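Local coordinates for dicer Related Helicase (Caenorhabditis elegans, PDB 6M6Q), which probably hydrolyses ATP as an RNA-binding helicase of the RIG-I-like receptor family in RNA interference, represented here by its N-terminal domain, at residues C40-F52 with G62-E74. Numbering follows the deposited sequence.
Sequences CVESTRNNDIGYF and GKLEEIARMIIDE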
loop_
_atom_site.group_PDB
_atom_site.type_symbol
_atom_site.label_atom_id
_atom_site.label_comp_id
_atom_site.label_asym_id
_atom_site.label_seq_id
_atom_site.Cartn_x
_atom_site.Cartn_y
_atom_site.Cartn_z
ATOM N N CYS B 40 21.899 -3.361 -7.611
ATOM C CA CYS B 40 22.512 -2.574 -6.509
ATOM C C CYS B 40 23.298 -3.515 -5.578
ATOM O O CYS B 40 24.374 -3.123 -5.140
ATOM C CB CYS B 40 21.465 -1.785 -5.723
ATOM S SG CYS B 40 20.620 -0.502 -6.687
ATOM N N VAL B 41 22.788 -4.718 -5.320
ATOM C CA VAL B 41 23.416 -5.700 -4.390
ATOM C C VAL B 41 24.620 -6.345 -5.083
ATOM O O VAL B 41 25.656 -6.492 -4.432
ATOM C CB VAL B 41 22.405 -6.753 -3.914
ATOM C CG1 VAL B 41 23.100 -7.947 -3.266
ATOM C CG2 VAL B 41 21.372 -6.149 -2.971
ATOM N N GLU B 42 24.489 -6.655 -6.376
ATOM C CA GLU B 42 25.563 -7.218 -7.244
ATOM C C GLU B 42 26.779 -6.286 -7.242
ATOM O O GLU B 42 27.896 -6.807 -7.296
ATOM C CB GLU B 42 25.026 -7.407 -8.661
ATOM C CG GLU B 42 26.003 -8.061 -9.629
ATOM C CD GLU B 42 25.493 -8.101 -11.067
ATOM O OE1 GLU B 42 24.938 -7.074 -11.531
ATOM O OE2 GLU B 42 25.617 -9.163 -11.712
ATOM N N SER B 43 26.552 -4.960 -7.189
ATOM C CA SER B 43 27.579 -3.893 -7.400
ATOM C C SER B 43 28.477 -3.724 -6.167
ATOM O O SER B 43 29.579 -3.177 -6.326
ATOM C CB SER B 43 26.942 -2.579 -7.778
ATOM O OG SER B 43 26.207 -2.046 -6.701
ATOM N N THR B 44 28.038 -4.182 -4.986
ATOM C CA THR B 44 28.849 -4.159 -3.732
ATOM C C THR B 44 30.055 -5.096 -3.913
ATOM O O THR B 44 29.847 -6.325 -3.965
ATOM C CB THR B 44 28.002 -4.504 -2.493
ATOM O OG1 THR B 44 27.517 -5.841 -2.612
ATOM C CG2 THR B 44 26.831 -3.565 -2.293
ATOM N N ARG B 45 31.261 -4.531 -4.054
ATOM C CA ARG B 45 32.505 -5.293 -4.364
ATOM C C ARG B 45 33.181 -5.751 -3.061
ATOM O O ARG B 45 33.065 -6.953 -2.739
ATOM C CB ARG B 45 33.442 -4.462 -5.246
ATOM C CG ARG B 45 33.051 -4.452 -6.718
ATOM C CD ARG B 45 33.249 -5.801 -7.405
ATOM N NE ARG B 45 32.294 -6.019 -8.488
ATOM C CZ ARG B 45 31.087 -6.579 -8.350
ATOM N NH1 ARG B 45 30.303 -6.722 -9.406
ATOM N NH2 ARG B 45 30.668 -6.993 -7.164
ATOM N N ASN B 46 33.885 -4.850 -2.363
ATOM C CA ASN B 46 34.647 -5.170 -1.124
ATOM C C ASN B 46 34.340 -4.119 -0.049
ATOM O O ASN B 46 34.932 -3.022 -0.103
ATOM C CB ASN B 46 36.143 -5.314 -1.428
ATOM C CG ASN B 46 36.440 -6.558 -2.239
ATOM O OD1 ASN B 46 36.463 -7.664 -1.701
ATOM N ND2 ASN B 46 36.648 -6.394 -3.538
ATOM N N ASN B 47 33.433 -4.458 0.884
ATOM C CA ASN B 47 33.065 -3.652 2.085
ATOM C C ASN B 47 32.558 -2.257 1.684
ATOM O O ASN B 47 32.402 -1.426 2.590
ATOM C CB ASN B 47 34.226 -3.541 3.073
ATOM C CG ASN B 47 34.644 -4.886 3.614
ATOM O OD1 ASN B 47 33.810 -5.643 4.106
ATOM N ND2 ASN B 47 35.929 -5.191 3.533
ATOM N N ASP B 48 32.219 -2.044 0.408
ATOM C CA ASP B 48 31.550 -0.808 -0.077
ATOM C C ASP B 48 30.056 -1.098 -0.269
ATOM O O ASP B 48 29.675 -2.286 -0.350
ATOM C CB ASP B 48 32.234 -0.252 -1.331
ATOM C CG ASP B 48 32.215 -1.160 -2.557
ATOM O OD1 ASP B 48 32.831 -2.242 -2.504
ATOM O OD2 ASP B 48 31.625 -0.752 -3.568
ATOM N N ILE B 49 29.229 -0.062 -0.239
ATOM C CA ILE B 49 27.754 -0.202 -0.405
ATOM C C ILE B 49 27.410 -0.059 -1.895
ATOM O O ILE B 49 26.230 -0.168 -2.235
ATOM C CB ILE B 49 26.980 0.789 0.496
ATOM C CG1 ILE B 49 27.291 2.250 0.169
ATOM C CG2 ILE B 49 27.228 0.479 1.972
ATOM C CD1 ILE B 49 26.299 3.235 0.760
ATOM N N GLY B 50 28.421 0.073 -2.758
ATOM C CA GLY B 50 28.257 0.095 -4.229
ATOM C C GLY B 50 27.293 1.181 -4.682
ATOM O O GLY B 50 27.421 2.317 -4.205
ATOM N N TYR B 51 26.357 0.838 -5.570
ATOM C CA TYR B 51 25.457 1.798 -6.268
ATOM C C TYR B 51 24.452 2.395 -5.260
ATOM O O TYR B 51 23.880 3.460 -5.554
ATOM C CB TYR B 51 24.701 1.140 -7.432
ATOM C CG TYR B 51 25.532 0.668 -8.610
ATOM C CD1 TYR B 51 26.850 1.072 -8.788
ATOM C CD2 TYR B 51 24.982 -0.181 -9.565
ATOM C CE1 TYR B 51 27.600 0.629 -9.868
ATOM C CE2 TYR B 51 25.724 -0.640 -10.642
ATOM C CZ TYR B 51 27.038 -0.237 -10.794
ATOM O OH TYR B 51 27.768 -0.694 -11.847
ATOM N N PHE B 52 24.241 1.741 -4.110
ATOM C CA PHE B 52 23.296 2.208 -3.066
ATOM C C PHE B 52 23.647 3.662 -2.695
ATOM O O PHE B 52 22.731 4.458 -2.388
ATOM C CB PHE B 52 23.327 1.285 -1.832
ATOM C CG PHE B 52 22.578 -0.026 -1.955
ATOM C CD1 PHE B 52 21.200 -0.088 -1.784
ATOM C CD2 PHE B 52 23.260 -1.213 -2.173
ATOM C CE1 PHE B 52 20.530 -1.300 -1.879
ATOM C CE2 PHE B 52 22.586 -2.421 -2.263
ATOM C CZ PHE B 52 21.226 -2.460 -2.127
ATOM N N GLY B 62 23.252 9.432 7.020
ATOM C CA GLY B 62 23.698 8.162 7.609
ATOM C C GLY B 62 22.644 7.066 7.528
ATOM O O GLY B 62 23.031 5.913 7.610
ATOM N N LYS B 63 21.362 7.409 7.376
ATOM C CA LYS B 63 20.268 6.413 7.280
ATOM C C LYS B 63 20.491 5.490 6.067
ATOM O O LYS B 63 20.154 4.293 6.174
ATOM C CB LYS B 63 18.903 7.091 7.211
ATOM C CG LYS B 63 17.723 6.131 7.170
ATOM C CD LYS B 63 16.678 6.397 8.247
ATOM C CE LYS B 63 15.856 5.171 8.592
ATOM N NZ LYS B 63 16.419 4.429 9.751
ATOM N N LEU B 64 20.990 6.005 4.946
ATOM C CA LEU B 64 21.196 5.176 3.732
ATOM C C LEU B 64 22.129 4.022 4.089
ATOM O O LEU B 64 21.708 2.874 3.958
ATOM C CB LEU B 64 21.769 6.021 2.593
ATOM C CG LEU B 64 21.801 5.344 1.217
ATOM C CD1 LEU B 64 23.128 4.627 0.971
ATOM C CD2 LEU B 64 20.646 4.370 1.049
ATOM N N GLU B 65 23.316 4.344 4.602
ATOM C CA GLU B 65 24.379 3.373 5.008
ATOM C C GLU B 65 23.770 2.278 5.903
ATOM O O GLU B 65 24.019 1.102 5.616
ATOM C CB GLU B 65 25.518 4.105 5.729
ATOM C CG GLU B 65 26.662 3.203 6.180
ATOM C CD GLU B 65 27.768 3.020 5.164
ATOM O OE1 GLU B 65 28.902 2.699 5.581
ATOM O OE2 GLU B 65 27.499 3.194 3.966
ATOM N N GLU B 66 22.949 2.650 6.899
ATOM C CA GLU B 66 22.263 1.678 7.803
ATOM C C GLU B 66 21.450 0.687 6.950
ATOM O O GLU B 66 21.572 -0.531 7.176
ATOM C CB GLU B 66 21.351 2.383 8.818
ATOM C CG GLU B 66 22.073 2.976 10.017
ATOM C CD GLU B 66 21.146 3.733 10.961
ATOM O OE1 GLU B 66 21.650 4.539 11.798
ATOM O OE2 GLU B 66 19.910 3.526 10.853
ATOM N N ILE B 67 20.621 1.199 6.041
ATOM C CA ILE B 67 19.682 0.379 5.229
ATOM C C ILE B 67 20.499 -0.591 4.377
ATOM O O ILE B 67 20.259 -1.818 4.486
ATOM C CB ILE B 67 18.770 1.278 4.392
ATOM C CG1 ILE B 67 17.703 1.942 5.268
ATOM C CG2 ILE B 67 18.154 0.496 3.253
ATOM C CD1 ILE B 67 17.240 3.284 4.765
ATOM N N ALA B 68 21.452 -0.071 3.599
ATOM C CA ALA B 68 22.331 -0.867 2.716
ATOM C C ALA B 68 22.913 -2.028 3.520
ATOM O O ALA B 68 22.709 -3.166 3.119
ATOM C CB ALA B 68 23.415 -0.010 2.105
ATOM N N ARG B 69 23.575 -1.741 4.638
ATOM C CA ARG B 69 24.197 -2.778 5.503
ATOM C C ARG B 69 23.149 -3.824 5.846
ATOM O O ARG B 69 23.313 -4.976 5.420
ATOM C CB ARG B 69 24.770 -2.161 6.774
ATOM C CG ARG B 69 25.891 -1.167 6.522
ATOM C CD ARG B 69 26.794 -1.634 5.405
ATOM N NE ARG B 69 27.931 -0.756 5.270
ATOM C CZ ARG B 69 29.070 -1.078 4.681
ATOM N NH1 ARG B 69 29.246 -2.282 4.162
ATOM N NH2 ARG B 69 30.039 -0.187 4.616
ATOM N N MET B 70 22.074 -3.422 6.512
ATOM C CA MET B 70 21.010 -4.352 6.962
ATOM C C MET B 70 20.646 -5.338 5.837
ATOM O O MET B 70 20.267 -6.449 6.158
ATOM C CB MET B 70 19.769 -3.591 7.401
ATOM C CG MET B 70 19.925 -2.961 8.773
ATOM S SD MET B 70 19.939 -4.193 10.111
ATOM C CE MET B 70 19.308 -3.201 11.466
ATOM N N ILE B 71 20.849 -4.953 4.574
ATOM C CA ILE B 71 20.496 -5.763 3.374
ATOM C C ILE B 71 21.652 -6.727 3.034
ATOM O O ILE B 71 21.354 -7.906 2.733
ATOM C CB ILE B 71 20.122 -4.844 2.189
ATOM C CG1 ILE B 71 18.812 -4.082 2.448
ATOM C CG2 ILE B 71 20.069 -5.626 0.875
ATOM C CD1 ILE B 71 18.573 -2.938 1.481
ATOM N N ILE B 72 22.908 -6.259 3.061
ATOM C CA ILE B 72 24.090 -6.998 2.497
ATOM C C ILE B 72 24.913 -7.660 3.615
ATOM O O ILE B 72 25.625 -8.633 3.303
ATOM C CB ILE B 72 24.968 -6.079 1.630
ATOM C CG1 ILE B 72 25.480 -4.863 2.408
ATOM C CG2 ILE B 72 24.222 -5.679 0.373
ATOM C CD1 ILE B 72 26.464 -4.011 1.634
ATOM N N ASP B 73 24.852 -7.136 4.849
ATOM C CA ASP B 73 25.524 -7.712 6.056
ATOM C C ASP B 73 25.301 -9.227 6.096
ATOM O O ASP B 73 24.149 -9.673 5.935
ATOM C CB ASP B 73 25.014 -7.083 7.363
ATOM C CG ASP B 73 25.758 -5.820 7.798
ATOM O OD1 ASP B 73 26.649 -5.347 7.030
ATOM O OD2 ASP B 73 25.436 -5.308 8.895
ATOM N N GLU B 74 26.383 -9.979 6.268
ATOM C CA GLU B 74 26.386 -11.446 6.477
ATOM C C GLU B 74 25.670 -11.745 7.797
ATOM O O GLU B 74 25.803 -11.006 8.766
ATOM C CB GLU B 74 27.844 -11.930 6.481
ATOM C CG GLU B 74 28.078 -13.252 5.768
ATOM C CD GLU B 74 28.027 -13.185 4.258
ATOM O OE1 GLU B 74 28.595 -12.228 3.689
ATOM O OE2 GLU B 74 27.453 -14.114 3.649
#
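The guanidinium of R69 receives I49 CG2 over the centre of one face, 3.5 Å above its plane, while N47 O and E65 OE1 lie at its edge, in plane. R69 NH2 gives N47 O a weak hydrogen bond and forms a salt bridge with E65 OE1, 3.2 Å away, met from above the carboxylate plane. The two edge partners probably help to hold the group over the isoleucine. Replacing R69 with an alanine would probably leave E65 without its charge partner and uncover the I49 methyl. The F52 ring takes C40 CB over one face, near the rim, and V41 CG2 at its edge; A68 CB, I71 CD1 and I72 CG2 approach it obliquely. With CG1 between backbone N and carbonyl carbon (chi1 61°), I49 sends CD1 across L64 CD1 at 3.5 Å and turns CG2 to A68 CB at 3.8 Å. T44 CG2 and I72 CD1 meet tip to tip, 4.0 Å apart. The contact illustrates a helix end, a loop and a 3-10 segment packing against one side of a helix: the loop that follows helix 33-42 lies on helix 63-72, whose I67, M70 and I71 rest on helix 94-127, where F123 meets the F52 ring.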